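Local atomic coordinates of DNA repair protein RAD7 (Saccharomyces cerevisiae, PDB entry 5ZB2), a protein that acts in the global genome repair complex, promoting nucleotide excision repair that removes UV and bulky lesions from nontranscribed DNA. Residues 49-54 and 77-82; 164-169 and 188-193; 181-186 and 203-208; 256-261 and 285-290; 339-344 and 364-369. All blocks are in the same frame, centred on the assembly; numbering follows the deposited sequence.

In the fold
This chain is the C-terminal part of the protein, a leucine-rich repeat solenoid in which parallel strands and helices follow one another along an arc. Near its N-terminal end, interaction 1 closes a 22-residue loop and lays helix 50-59 on the first strand, 78-81. Interactions 2 and 3 come next and cross, their segments alternating: the first joins two loops that follow strands 157-161 and 184-188, the second joins the entry of strand 184-188 to the turn before strand 210-214. Interaction 4 then packs helix 251-261 on helix 281-290, and interaction 5 packs helix 337-341 on helix 361-370, near the C-terminal end and about 35 Å between centres from interaction 1.

Interaction 1. Residues 49-54 and 77-82; sequences NLNNLA and KRLTFS
N51 reaches from its helix to strand 78-81 and pairs its side-chain amide with two backbone groups. CB leaves the helix with CG beside the backbone N (chi1 -86°), which swings the amide over to the strand. CG stands 3.8 Å from R78 O, and the two polar atoms then part. OD1 accepts from T80 N at 2.9 Å, the donor tilted only 15° from the carbonyl plane, and it also rests 3.6 Å from L79 CA. ND2 donates to R78 O at 3.0 Å, with that oxygen close to the plane of the amide. Gripped at both ends, the amide is fixed in its rotation and serves two strand groups. One turn on, A54 CB meets T80 O at 3.6 Å and reaches the edge of the F81 ring, 3.7 Å from CD1, while L79 CD2 lies over one face of that ring. A water 2.7 Å from N51 O and 2.9 Å from T80 O adds a backbone link. Residues 50-54 of the helix run almost parallel to strand 78-81, 8° between directions. Helix 50-59 covers the side of this outermost strand turned away from strand 104-108, at the N-terminal end of the leucine-rich repeat solenoid. L79 pairs through its backbone with E104 and S106 of that strand. L53 of the same helix packs on L92 of the Elongin-C chain.

Interaction 2. Residues 164-169 and 188-193; sequences HRFTDK and SRLDSI
S192 OG donates to H164 O at 2.6 Å, a short bond in which the donor lies 16° from the carbonyl plane. With OG beside its own backbone N (chi1 -65°), S192 turns the hydroxyl to this carbonyl, and the neighbouring H164 CB and D191 CB pack at 3.9 Å. Waters continue the seam: one donates to F166 O and accepts from S192 N, and another, accepting from D168 N, lies 2.7 Å from S192 O. Beneath this polar layer I193 CD1 reaches 3.8 Å from F166 CD2, and L190 CD1 meets the same ring carbon at 4.0 Å, both approaching the phenyl obliquely. W144 and F148 of helix 141-150 also line the F166 ring. D168 sends OD1 over I193 CA, at 3.5 Å, and there accepts from S194 N and N195 N, so a single carboxylate oxygen holds the chain just past I193. T167, hydrogen-bonded through OG1 to E141 and S170, is the N-cap of helix 168-178. Two loops that each lead from a strand toward a helix thus lie side by side, as successive strand-to-helix connections do in a leucine-rich repeat solenoid.

Interaction 3. Residues 181-186 and 203-208; sequences TLVSLG and LVNDEF
The F208 ring lies flat against the backbone of V183: V183 O sits 3.5 Å above the ring plane, over its centre, and V183 C lies on the same face. Its rim touches L182 and L185: L182 O approaches CD2 of F208 at the edge, 3.3 Å away and near the ring plane, and L185 CB meets F208 CZ at 4.0 Å. The ring gets there because F208 CG stands opposite its backbone N (chi1 -163°). L203 adds its two methyls: CD2 passes obliquely by L182 CD1, and CD1 meets L185 CD2 at 3.9 Å, those two leucines crossing at about a right angle. Putting an alanine at F208 would probably open a gap beside L185 CB and leave the V183 peptide uncovered on this side. V183 CG1 abuts N205 OD1 at 3.3 Å. That oxygen is already engaged, accepting from E207 N at 2.9 Å in an Asx turn within the type I beta turn from N205 to F208, while N205 ND2 donates to S180 O. A water donating to L182 O at 2.6 Å and accepting from N205 N joins the two backbones. The contact lies between two helices: L203 and F208 touch L230 and I234 of helix 224-234, L203 and L185 touch L175 and L174 of helix 168-178. L185 pairs through its backbone with strand 210-214, the next of the leucine-rich repeat solenoid, into which the turn leads.

Interaction 4. Residues 256-261 and 285-290; sequences NGLTAF and SYFFSK
Y286 meets T259 first, its ring carbon CE2 lying 3.6 Å from T259 CG2; the two side chains cross at about a right angle, and the Y286 hydroxyl runs on to a bound glycerol. F287 follows and is inserted more deeply. With CG opposite its backbone N (chi1 168°), the phenyl is carried over to the first helix, where L258 CB lies above one face as a CH-pi contact, 4.0 Å from the ring centroid and 20° off the normal. T259 OG1 sits at the edge of the same ring, near its plane and 3.3 Å from CD1. This hydroxyl is hydrogen-bonded to I254 O within its own helix. L258 O also comes to 3.5 Å from F287 CE1. Replacing F287 by an alanine would probably open a gap against L258 CB and take away the ring edge beside T259 OG1. The two helices belong to the outer, convex layer of a leucine-rich repeat solenoid, and the axes of residues 256-261 and 285-290 run nearly parallel, 12° apart, with a closest approach of 9.7 Å. F288 then packs on the next helix along, touching E314 and L315 of helix 309-320. One turn after Y286, K290 reaches T259 CG2 from another direction, so the methyl sits between the tyrosine ring and the lysine chain: K290 CD packs 3.4 Å from T259 CG2, K290 CE lies 3.6 Å from T259 O, and the side chain also touches E264.

Interaction 5. Residues 339-344 and 364-369; sequences AFVALA and IQMLGE
M366 and L367 pack on F340, V341 and L343 in the helix-against-helix layer of the leucine-rich repeat solenoid, where helix 361-370 leans on the short helix 337-341 and the chain just after it. The two side chains of the second helix divide the work. M366 extends straight through its first two torsions (chi1 175°, chi2 176°) and bends only at the third, chi3 59°, which lays the CE methyl against the backbone: CE stands 3.8 Å from F340 C and 3.9 Å from V341 N, while SD comes to 4.1 Å from V341 CA. The thioether thus covers the F340–V341 peptide and the base of F340, at its CB. L367 wedges in deeper, between F340 and L343. Its CD1 approaches the F340 ring obliquely, and its CD2 meets F340 CB at 4.0 Å. On the strand side, L351 of strand 350-352 touches both L343 and L367, so the leucines are shared with the layer below the helices. N371 ND2 donates to L343 O and to L367 O, so one amide bridges the backbones of the two segments. L343 is itself the centre of an inverse gamma turn, in which A344 N bonds to A342 O at 2.8 Å. This tight bend faces the methyl of L367, whose CD2 lies 3.9 Å from L343 CD2 and the same distance from L343 O.

Interaction 1. Residues 49-54 and 77-82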
# COMPACT_ATOMS: atom_id res chain seq x y z
N ASN A 49 2.98 -11.62 25.76
CA ASN A 49 4.14 -10.74 25.81
C ASN A 49 4.23 -9.81 24.61
O ASN A 49 5.18 -9.02 24.54
CB ASN A 49 5.42 -11.57 25.91
CG ASN A 49 5.69 -12.05 27.32
OD1 ASN A 49 5.41 -11.35 28.29
ND2 ASN A 49 6.24 -13.26 27.44
N LEU A 50 3.29 -9.88 23.66
CA LEU A 50 3.39 -9.04 22.47
C LEU A 50 3.31 -7.56 22.82
O LEU A 50 4.03 -6.74 22.24
CB LEU A 50 2.29 -9.41 21.47
CG LEU A 50 2.49 -10.70 20.67
CD1 LEU A 50 1.32 -10.93 19.73
CD2 LEU A 50 3.80 -10.68 19.87
N ASN A 51 2.46 -7.20 23.78
CA ASN A 51 2.37 -5.80 24.19
C ASN A 51 3.64 -5.35 24.89
O ASN A 51 4.08 -4.20 24.72
CB ASN A 51 1.15 -5.59 25.08
CG ASN A 51 -0.11 -5.33 24.29
OD1 ASN A 51 -0.15 -4.46 23.42
ND2 ASN A 51 -1.16 -6.09 24.59
N ASN A 52 4.24 -6.23 25.69
CA ASN A 52 5.53 -5.90 26.30
C ASN A 52 6.59 -5.68 25.24
O ASN A 52 7.42 -4.77 25.36
CB ASN A 52 5.95 -7.01 27.27
CG ASN A 52 5.07 -7.07 28.50
OD1 ASN A 52 4.51 -8.12 28.84
ND2 ASN A 52 4.93 -5.95 29.19
N LEU A 53 6.58 -6.50 24.19
CA LEU A 53 7.53 -6.31 23.09
C LEU A 53 7.30 -4.97 22.41
O LEU A 53 8.24 -4.21 22.17
CB LEU A 53 7.40 -7.46 22.10
CG LEU A 53 8.23 -7.37 20.82
CD1 LEU A 53 9.72 -7.24 21.12
CD2 LEU A 53 7.98 -8.59 19.94
N ALA A 54 6.03 -4.64 22.12
CA ALA A 54 5.72 -3.36 21.52
C ALA A 54 6.22 -2.21 22.38
O ALA A 54 6.73 -1.21 21.87
CB ALA A 54 4.21 -3.24 21.28
N LYS A 77 -5.94 -9.86 20.73
CA LYS A 77 -7.18 -9.09 20.70
C LYS A 77 -7.00 -7.63 21.09
O LYS A 77 -7.67 -6.76 20.54
CB LYS A 77 -8.21 -9.73 21.63
CG LYS A 77 -8.68 -11.11 21.16
CD LYS A 77 -9.12 -11.99 22.32
CE LYS A 77 -10.35 -11.44 23.02
NZ LYS A 77 -11.56 -11.49 22.15
N ARG A 78 -6.11 -7.34 22.04
CA ARG A 78 -5.85 -5.99 22.51
C ARG A 78 -4.40 -5.64 22.24
O ARG A 78 -3.49 -6.28 22.79
CB ARG A 78 -6.18 -5.86 24.00
CG ARG A 78 -7.61 -6.24 24.35
CD ARG A 78 -7.87 -6.16 25.84
NE ARG A 78 -7.00 -7.06 26.60
CZ ARG A 78 -6.96 -7.12 27.93
NH1 ARG A 78 -7.74 -6.34 28.66
NH2 ARG A 78 -6.14 -7.98 28.53
N LEU A 79 -4.17 -4.64 21.40
CA LEU A 79 -2.83 -4.22 21.02
C LEU A 79 -2.66 -2.74 21.32
O LEU A 79 -3.54 -1.93 21.00
CB LEU A 79 -2.57 -4.48 19.53
CG LEU A 79 -1.22 -4.01 18.99
CD1 LEU A 79 -0.07 -4.74 19.68
CD2 LEU A 79 -1.15 -4.20 17.48
N THR A 80 -1.52 -2.39 21.92
CA THR A 80 -1.16 -1.01 22.21
C THR A 80 0.21 -0.72 21.62
O THR A 80 1.16 -1.48 21.85
CB THR A 80 -1.14 -0.74 23.73
OG1 THR A 80 -2.45 -0.91 24.27
CG2 THR A 80 -0.64 0.67 24.04
N PHE A 81 0.30 0.35 20.84
CA PHE A 81 1.57 0.86 20.30
C PHE A 81 1.79 2.24 20.90
O PHE A 81 1.03 3.18 20.63
CB PHE A 81 1.54 0.95 18.77
CG PHE A 81 1.74 -0.37 18.06
CD1 PHE A 81 2.23 -1.49 18.71
CD2 PHE A 81 1.44 -0.47 16.70
CE1 PHE A 81 2.42 -2.68 18.03
CE2 PHE A 81 1.63 -1.66 16.02
CZ PHE A 81 2.12 -2.76 16.69
N SER A 82 2.85 2.38 21.71
CA SER A 82 3.09 3.62 22.44
C SER A 82 3.71 4.71 21.57
O SER A 82 3.59 5.89 21.91
CB SER A 82 3.98 3.36 23.65
OG SER A 82 3.32 2.51 24.58
O HOH W 1 2.32 -2.17 24.38

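Interaction 2. Residues 164-169 and 188-193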
# COMPACT_ATOMS: atom_id res chain seq x y z
N HIS A 164 -5.91 19.56 16.14
CA HIS A 164 -6.87 20.65 16.04
C HIS A 164 -7.82 20.49 14.86
O HIS A 164 -8.66 21.37 14.63
CB HIS A 164 -6.15 22.01 15.97
CG HIS A 164 -5.35 22.22 14.72
ND1 HIS A 164 -5.91 22.21 13.46
CD2 HIS A 164 -4.03 22.49 14.54
CE1 HIS A 164 -4.97 22.45 12.56
NE2 HIS A 164 -3.82 22.61 13.19
N ARG A 165 -7.72 19.38 14.13
CA ARG A 165 -8.62 19.09 13.02
C ARG A 165 -9.79 18.21 13.43
O ARG A 165 -10.64 17.89 12.59
CB ARG A 165 -7.85 18.43 11.87
CG ARG A 165 -7.02 19.42 11.06
CD ARG A 165 -6.13 18.72 10.04
NE ARG A 165 -5.38 19.67 9.23
CZ ARG A 165 -4.24 19.39 8.59
NH1 ARG A 165 -3.71 18.18 8.66
NH2 ARG A 165 -3.63 20.33 7.88
N PHE A 166 -9.85 17.79 14.70
CA PHE A 166 -11.05 17.15 15.25
C PHE A 166 -11.96 18.26 15.77
O PHE A 166 -11.80 18.74 16.89
CB PHE A 166 -10.67 16.17 16.35
CG PHE A 166 -11.80 15.27 16.76
CD1 PHE A 166 -12.15 14.18 15.98
CD2 PHE A 166 -12.51 15.51 17.93
CE1 PHE A 166 -13.19 13.34 16.35
CE2 PHE A 166 -13.55 14.68 18.31
CZ PHE A 166 -13.90 13.59 17.52
N THR A 167 -12.91 18.67 14.94
CA THR A 167 -13.70 19.87 15.19
C THR A 167 -14.99 19.53 15.93
O THR A 167 -15.32 18.37 16.16
CB THR A 167 -14.02 20.56 13.87
OG1 THR A 167 -14.90 19.72 13.10
CG2 THR A 167 -12.74 20.81 13.07
N ASP A 168 -15.72 20.58 16.31
CA ASP A 168 -17.03 20.39 16.91
C ASP A 168 -17.94 19.57 16.01
O ASP A 168 -18.70 18.71 16.48
CB ASP A 168 -17.67 21.75 17.22
CG ASP A 168 -17.09 22.40 18.47
OD1 ASP A 168 -16.83 21.66 19.45
OD2 ASP A 168 -16.90 23.63 18.47
N LYS A 169 -17.87 19.79 14.69
CA LYS A 169 -18.64 18.98 13.76
C LYS A 169 -18.28 17.50 13.90
O LYS A 169 -19.16 16.64 13.87
CB LYS A 169 -18.40 19.45 12.33
CG LYS A 169 -19.35 18.85 11.30
CD LYS A 169 -19.04 19.35 9.90
CE LYS A 169 -20.22 19.14 8.95
NZ LYS A 169 -20.66 17.72 8.87
N SER A 188 -8.70 15.00 24.68
CA SER A 188 -7.51 15.57 25.29
C SER A 188 -6.78 16.46 24.29
O SER A 188 -6.38 15.99 23.22
CB SER A 188 -6.57 14.47 25.80
OG SER A 188 -5.28 14.98 26.05
N ARG A 189 -6.60 17.73 24.65
CA ARG A 189 -5.81 18.66 23.85
C ARG A 189 -6.36 18.76 22.42
O ARG A 189 -5.65 18.54 21.43
CB ARG A 189 -4.33 18.25 23.85
CG ARG A 189 -3.64 18.43 25.19
CD ARG A 189 -2.14 18.24 25.08
NE ARG A 189 -1.46 18.54 26.35
CZ ARG A 189 -1.10 19.76 26.73
NH1 ARG A 189 -1.34 20.81 25.96
NH2 ARG A 189 -0.49 19.93 27.90
N LEU A 190 -7.65 19.09 22.34
CA LEU A 190 -8.35 19.26 21.07
C LEU A 190 -8.71 20.74 20.94
O LEU A 190 -9.72 21.19 21.47
CB LEU A 190 -9.58 18.35 21.01
CG LEU A 190 -9.27 16.87 21.28
CD1 LEU A 190 -10.56 16.06 21.34
CD2 LEU A 190 -8.33 16.30 20.22
N ASP A 191 -7.87 21.48 20.22
CA ASP A 191 -7.94 22.94 20.23
C ASP A 191 -9.22 23.48 19.60
O ASP A 191 -9.60 24.62 19.88
CB ASP A 191 -6.73 23.53 19.51
CG ASP A 191 -5.45 23.41 20.32
OD1 ASP A 191 -5.41 22.63 21.30
OD2 ASP A 191 -4.47 24.10 19.98
N SER A 192 -9.89 22.70 18.74
CA SER A 192 -11.07 23.16 18.03
C SER A 192 -12.37 22.73 18.68
O SER A 192 -13.45 23.04 18.16
CB SER A 192 -11.04 22.65 16.58
OG SER A 192 -9.95 23.21 15.86
N ILE A 193 -12.31 22.03 19.80
CA ILE A 193 -13.50 21.51 20.47
C ILE A 193 -13.98 22.55 21.48
O ILE A 193 -13.20 23.04 22.30
CB ILE A 193 -13.20 20.17 21.16
CG1 ILE A 193 -12.88 19.08 20.12
CG2 ILE A 193 -14.37 19.73 22.04
CD1 ILE A 193 -14.01 18.76 19.14
O HOH W 2 -9.35 19.85 18.04
O HOH W 3 -14.90 23.58 15.98

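Interaction 3. Residues 181-186 and 203-208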
# COMPACT_ATOMS: atom_id res chain seq x y z
N THR A 181 -23.77 3.99 22.12
CA THR A 181 -22.90 2.82 22.22
C THR A 181 -21.68 3.07 23.09
O THR A 181 -21.10 2.11 23.61
CB THR A 181 -22.46 2.39 20.82
OG1 THR A 181 -23.61 2.23 19.99
CG2 THR A 181 -21.69 1.07 20.87
N LEU A 182 -21.27 4.32 23.26
CA LEU A 182 -20.05 4.64 23.99
C LEU A 182 -20.20 4.33 25.47
O LEU A 182 -21.15 4.78 26.12
CB LEU A 182 -19.69 6.11 23.80
CG LEU A 182 -19.20 6.54 22.41
CD1 LEU A 182 -19.11 8.05 22.35
CD2 LEU A 182 -17.84 5.91 22.09
N VAL A 183 -19.25 3.57 26.01
CA VAL A 183 -19.07 3.42 27.45
C VAL A 183 -17.77 4.04 27.93
O VAL A 183 -17.51 4.05 29.14
CB VAL A 183 -19.15 1.95 27.88
CG1 VAL A 183 -20.57 1.42 27.69
CG2 VAL A 183 -18.15 1.10 27.11
N SER A 184 -16.95 4.56 27.02
CA SER A 184 -15.66 5.17 27.37
C SER A 184 -15.33 6.23 26.33
O SER A 184 -15.40 5.97 25.13
CB SER A 184 -14.56 4.10 27.44
OG SER A 184 -13.28 4.70 27.53
N LEU A 185 -14.97 7.43 26.80
CA LEU A 185 -14.72 8.56 25.92
C LEU A 185 -13.55 9.38 26.44
O LEU A 185 -13.46 9.68 27.64
CB LEU A 185 -15.96 9.46 25.81
CG LEU A 185 -15.79 10.73 24.97
CD1 LEU A 185 -15.55 10.39 23.50
CD2 LEU A 185 -17.00 11.63 25.13
N GLY A 186 -12.65 9.75 25.53
CA GLY A 186 -11.52 10.59 25.86
C GLY A 186 -11.34 11.75 24.91
O GLY A 186 -11.37 11.57 23.69
N LEU A 203 -24.45 10.70 25.90
CA LEU A 203 -23.77 9.61 26.61
C LEU A 203 -24.76 8.99 27.59
O LEU A 203 -24.73 9.21 28.80
CB LEU A 203 -22.53 10.14 27.32
CG LEU A 203 -21.46 10.78 26.44
CD1 LEU A 203 -20.27 11.21 27.29
CD2 LEU A 203 -21.00 9.82 25.34
N VAL A 204 -25.66 8.16 27.04
CA VAL A 204 -26.78 7.62 27.80
C VAL A 204 -26.62 6.14 28.11
O VAL A 204 -27.47 5.58 28.82
CB VAL A 204 -28.11 7.86 27.06
CG1 VAL A 204 -28.33 9.35 26.84
CG2 VAL A 204 -28.14 7.11 25.73
N ASN A 205 -25.56 5.49 27.63
CA ASN A 205 -25.38 4.08 27.91
C ASN A 205 -25.32 3.84 29.41
O ASN A 205 -24.51 4.45 30.12
CB ASN A 205 -24.11 3.56 27.25
CG ASN A 205 -24.07 2.04 27.17
OD1 ASN A 205 -23.81 1.36 28.17
ND2 ASN A 205 -24.32 1.50 25.98
N ASP A 206 -26.19 2.95 29.90
CA ASP A 206 -26.29 2.67 31.33
C ASP A 206 -25.07 1.97 31.90
O ASP A 206 -25.06 1.69 33.10
CB ASP A 206 -27.55 1.84 31.59
CG ASP A 206 -28.82 2.56 31.20
OD1 ASP A 206 -28.93 3.77 31.47
OD2 ASP A 206 -29.72 1.92 30.62
N GLU A 207 -24.05 1.67 31.09
CA GLU A 207 -22.83 1.03 31.58
C GLU A 207 -21.60 1.93 31.41
O GLU A 207 -20.47 1.45 31.51
CB GLU A 207 -22.60 -0.30 30.86
CG GLU A 207 -23.62 -1.37 31.18
CD GLU A 207 -23.49 -2.59 30.29
OE1 GLU A 207 -23.22 -2.41 29.08
OE2 GLU A 207 -23.63 -3.72 30.80
N PHE A 208 -21.80 3.23 31.16
CA PHE A 208 -20.68 4.12 30.93
C PHE A 208 -19.75 4.11 32.13
O PHE A 208 -20.20 4.22 33.28
CB PHE A 208 -21.17 5.54 30.65
CG PHE A 208 -20.14 6.43 30.02
CD1 PHE A 208 -19.21 7.10 30.79
CD2 PHE A 208 -20.09 6.58 28.64
CE1 PHE A 208 -18.25 7.91 30.21
CE2 PHE A 208 -19.13 7.38 28.05
CZ PHE A 208 -18.21 8.05 28.83
O HOH W 4 -23.19 6.41 26.09

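Interaction 4. Residues 256-261 and 285-290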
# COMPACT_ATOMS: atom_id res chain seq x y z
N ASN A 256 -22.17 19.61 44.19
CA ASN A 256 -23.41 19.36 43.47
C ASN A 256 -23.30 18.27 42.41
O ASN A 256 -24.33 17.84 41.88
CB ASN A 256 -23.90 20.65 42.81
CG ASN A 256 -24.03 21.79 43.81
OD1 ASN A 256 -23.40 22.84 43.67
ND2 ASN A 256 -24.85 21.58 44.83
N GLY A 257 -22.08 17.81 42.10
CA GLY A 257 -21.89 16.79 41.09
C GLY A 257 -21.39 15.47 41.64
O GLY A 257 -22.13 14.48 41.68
N LEU A 258 -20.12 15.44 42.08
CA LEU A 258 -19.54 14.19 42.57
C LEU A 258 -20.30 13.66 43.78
O LEU A 258 -20.69 12.48 43.81
CB LEU A 258 -18.07 14.40 42.93
CG LEU A 258 -17.08 14.56 41.78
CD1 LEU A 258 -15.68 14.80 42.34
CD2 LEU A 258 -17.09 13.33 40.87
N THR A 259 -20.50 14.49 44.80
CA THR A 259 -21.14 14.00 46.02
C THR A 259 -22.58 13.59 45.77
O THR A 259 -23.08 12.66 46.41
CB THR A 259 -21.07 15.06 47.11
OG1 THR A 259 -19.72 15.48 47.29
CG2 THR A 259 -21.61 14.50 48.42
N ALA A 260 -23.26 14.26 44.84
CA ALA A 260 -24.66 13.95 44.57
C ALA A 260 -24.81 12.60 43.88
O ALA A 260 -25.71 11.82 44.22
CB ALA A 260 -25.29 15.05 43.71
N PHE A 261 -23.94 12.30 42.91
CA PHE A 261 -24.21 11.23 41.95
C PHE A 261 -23.21 10.09 41.96
O PHE A 261 -23.37 9.16 41.16
CB PHE A 261 -24.28 11.82 40.53
CG PHE A 261 -25.34 12.87 40.36
CD1 PHE A 261 -26.68 12.55 40.51
CD2 PHE A 261 -25.00 14.17 40.05
CE1 PHE A 261 -27.66 13.51 40.36
CE2 PHE A 261 -25.97 15.14 39.89
CZ PHE A 261 -27.30 14.81 40.04
N SER A 285 -12.59 16.84 51.15
CA SER A 285 -12.77 16.14 52.41
C SER A 285 -14.23 15.76 52.60
O SER A 285 -14.56 14.62 52.96
CB SER A 285 -12.29 17.00 53.58
OG SER A 285 -10.89 17.20 53.52
N TYR A 286 -15.13 16.72 52.35
CA TYR A 286 -16.56 16.46 52.46
C TYR A 286 -16.98 15.29 51.58
O TYR A 286 -17.76 14.43 52.00
CB TYR A 286 -17.31 17.74 52.08
CG TYR A 286 -18.80 17.62 51.83
CD1 TYR A 286 -19.70 17.65 52.89
CD2 TYR A 286 -19.30 17.53 50.54
CE1 TYR A 286 -21.06 17.56 52.67
CE2 TYR A 286 -20.66 17.44 50.31
CZ TYR A 286 -21.53 17.46 51.38
OH TYR A 286 -22.88 17.38 51.15
N PHE A 287 -16.44 15.22 50.36
CA PHE A 287 -16.84 14.18 49.43
C PHE A 287 -16.25 12.83 49.81
O PHE A 287 -16.94 11.81 49.76
CB PHE A 287 -16.40 14.57 48.01
CG PHE A 287 -16.50 13.45 47.03
CD1 PHE A 287 -17.74 12.93 46.67
CD2 PHE A 287 -15.36 12.92 46.46
CE1 PHE A 287 -17.83 11.89 45.76
CE2 PHE A 287 -15.44 11.88 45.54
CZ PHE A 287 -16.68 11.37 45.19
N PHE A 288 -14.97 12.80 50.18
CA PHE A 288 -14.32 11.52 50.46
C PHE A 288 -14.89 10.85 51.71
O PHE A 288 -14.96 9.62 51.77
CB PHE A 288 -12.81 11.72 50.62
CG PHE A 288 -12.08 12.00 49.33
CD1 PHE A 288 -12.46 11.38 48.15
CD2 PHE A 288 -11.01 12.87 49.30
CE1 PHE A 288 -11.79 11.63 46.96
CE2 PHE A 288 -10.34 13.13 48.12
CZ PHE A 288 -10.73 12.51 46.95
N SER A 289 -15.32 11.63 52.71
CA SER A 289 -15.88 11.01 53.90
C SER A 289 -17.21 10.34 53.62
O SER A 289 -17.62 9.45 54.38
CB SER A 289 -16.03 12.04 55.02
OG SER A 289 -17.10 12.94 54.74
N LYS A 290 -17.90 10.73 52.55
CA LYS A 290 -19.20 10.15 52.24
C LYS A 290 -19.08 8.80 51.56
O LYS A 290 -19.91 7.91 51.79
CB LYS A 290 -20.00 11.12 51.36
CG LYS A 290 -21.34 10.56 50.90
CD LYS A 290 -22.03 11.52 49.96
CE LYS A 290 -23.44 11.07 49.65
NZ LYS A 290 -23.48 9.76 48.95

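Interaction 5. Residues 339-344 and 364-369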
# COMPACT_ATOMS: atom_id res chain seq x y z
N ALA A 339 -0.09 14.80 56.83
CA ALA A 339 -0.70 14.07 55.73
C ALA A 339 0.02 12.75 55.48
O ALA A 339 -0.62 11.72 55.26
CB ALA A 339 -0.70 14.93 54.47
N PHE A 340 1.35 12.77 55.50
CA PHE A 340 2.12 11.57 55.20
C PHE A 340 2.14 10.58 56.36
O PHE A 340 2.47 9.41 56.15
CB PHE A 340 3.54 11.95 54.79
CG PHE A 340 3.60 12.86 53.60
CD1 PHE A 340 3.44 12.35 52.32
CD2 PHE A 340 3.80 14.22 53.76
CE1 PHE A 340 3.49 13.19 51.22
CE2 PHE A 340 3.85 15.06 52.66
CZ PHE A 340 3.70 14.54 51.39
N VAL A 341 1.81 11.03 57.57
CA VAL A 341 1.67 10.10 58.69
C VAL A 341 0.66 9.02 58.35
O VAL A 341 0.87 7.83 58.64
CB VAL A 341 1.28 10.86 59.97
CG1 VAL A 341 1.08 9.90 61.13
CG2 VAL A 341 2.35 11.89 60.33
N ALA A 342 -0.45 9.40 57.73
CA ALA A 342 -1.50 8.46 57.37
C ALA A 342 -1.22 7.70 56.09
O ALA A 342 -1.93 6.74 55.79
CB ALA A 342 -2.84 9.20 57.22
N LEU A 343 -0.20 8.09 55.32
CA LEU A 343 0.09 7.47 54.03
C LEU A 343 0.86 6.17 54.27
O LEU A 343 2.08 6.08 54.12
CB LEU A 343 0.86 8.43 53.14
CG LEU A 343 1.12 7.98 51.70
CD1 LEU A 343 -0.17 7.61 50.99
CD2 LEU A 343 1.85 9.07 50.93
N ALA A 344 0.11 5.13 54.65
CA ALA A 344 0.66 3.79 54.88
C ALA A 344 -0.17 2.81 54.06
O ALA A 344 -1.23 2.36 54.50
CB ALA A 344 0.64 3.44 56.37
N ILE A 364 10.62 11.11 53.89
CA ILE A 364 11.08 10.00 53.05
C ILE A 364 11.39 8.78 53.91
O ILE A 364 11.03 7.65 53.57
CB ILE A 364 12.31 10.43 52.23
CG1 ILE A 364 11.95 11.60 51.30
CG2 ILE A 364 12.88 9.26 51.44
CD1 ILE A 364 10.83 11.30 50.30
N GLN A 365 12.06 9.00 55.05
CA GLN A 365 12.35 7.91 55.97
C GLN A 365 11.06 7.22 56.41
O GLN A 365 10.93 5.99 56.30
CB GLN A 365 13.10 8.45 57.19
CG GLN A 365 13.30 7.46 58.33
CD GLN A 365 14.25 6.33 58.00
OE1 GLN A 365 14.45 6.00 56.83
NE2 GLN A 365 14.84 5.74 59.03
N MET A 366 10.10 8.00 56.90
CA MET A 366 8.85 7.42 57.38
C MET A 366 8.10 6.70 56.27
O MET A 366 7.58 5.59 56.48
CB MET A 366 7.97 8.53 57.98
CG MET A 366 6.59 8.08 58.41
SD MET A 366 5.65 9.40 59.20
CE MET A 366 5.63 10.64 57.92
N LEU A 367 8.04 7.29 55.08
CA LEU A 367 7.33 6.67 53.97
C LEU A 367 7.96 5.34 53.58
O LEU A 367 7.26 4.37 53.30
CB LEU A 367 7.28 7.61 52.77
CG LEU A 367 6.44 8.88 52.93
CD1 LEU A 367 6.58 9.78 51.72
CD2 LEU A 367 4.97 8.54 53.17
N GLY A 368 9.30 5.29 53.55
CA GLY A 368 9.97 4.05 53.19
C GLY A 368 9.64 2.90 54.12
O GLY A 368 9.65 1.74 53.71
N GLU A 369 9.35 3.20 55.39
CA GLU A 369 9.04 2.17 56.36
C GLU A 369 7.56 1.82 56.41
O GLU A 369 7.21 0.69 56.79
CB GLU A 369 9.50 2.60 57.76
CG GLU A 369 10.97 3.01 57.85
CD GLU A 369 11.91 1.97 57.29
OE1 GLU A 369 12.07 1.90 56.06
OE2 GLU A 369 12.50 1.20 58.09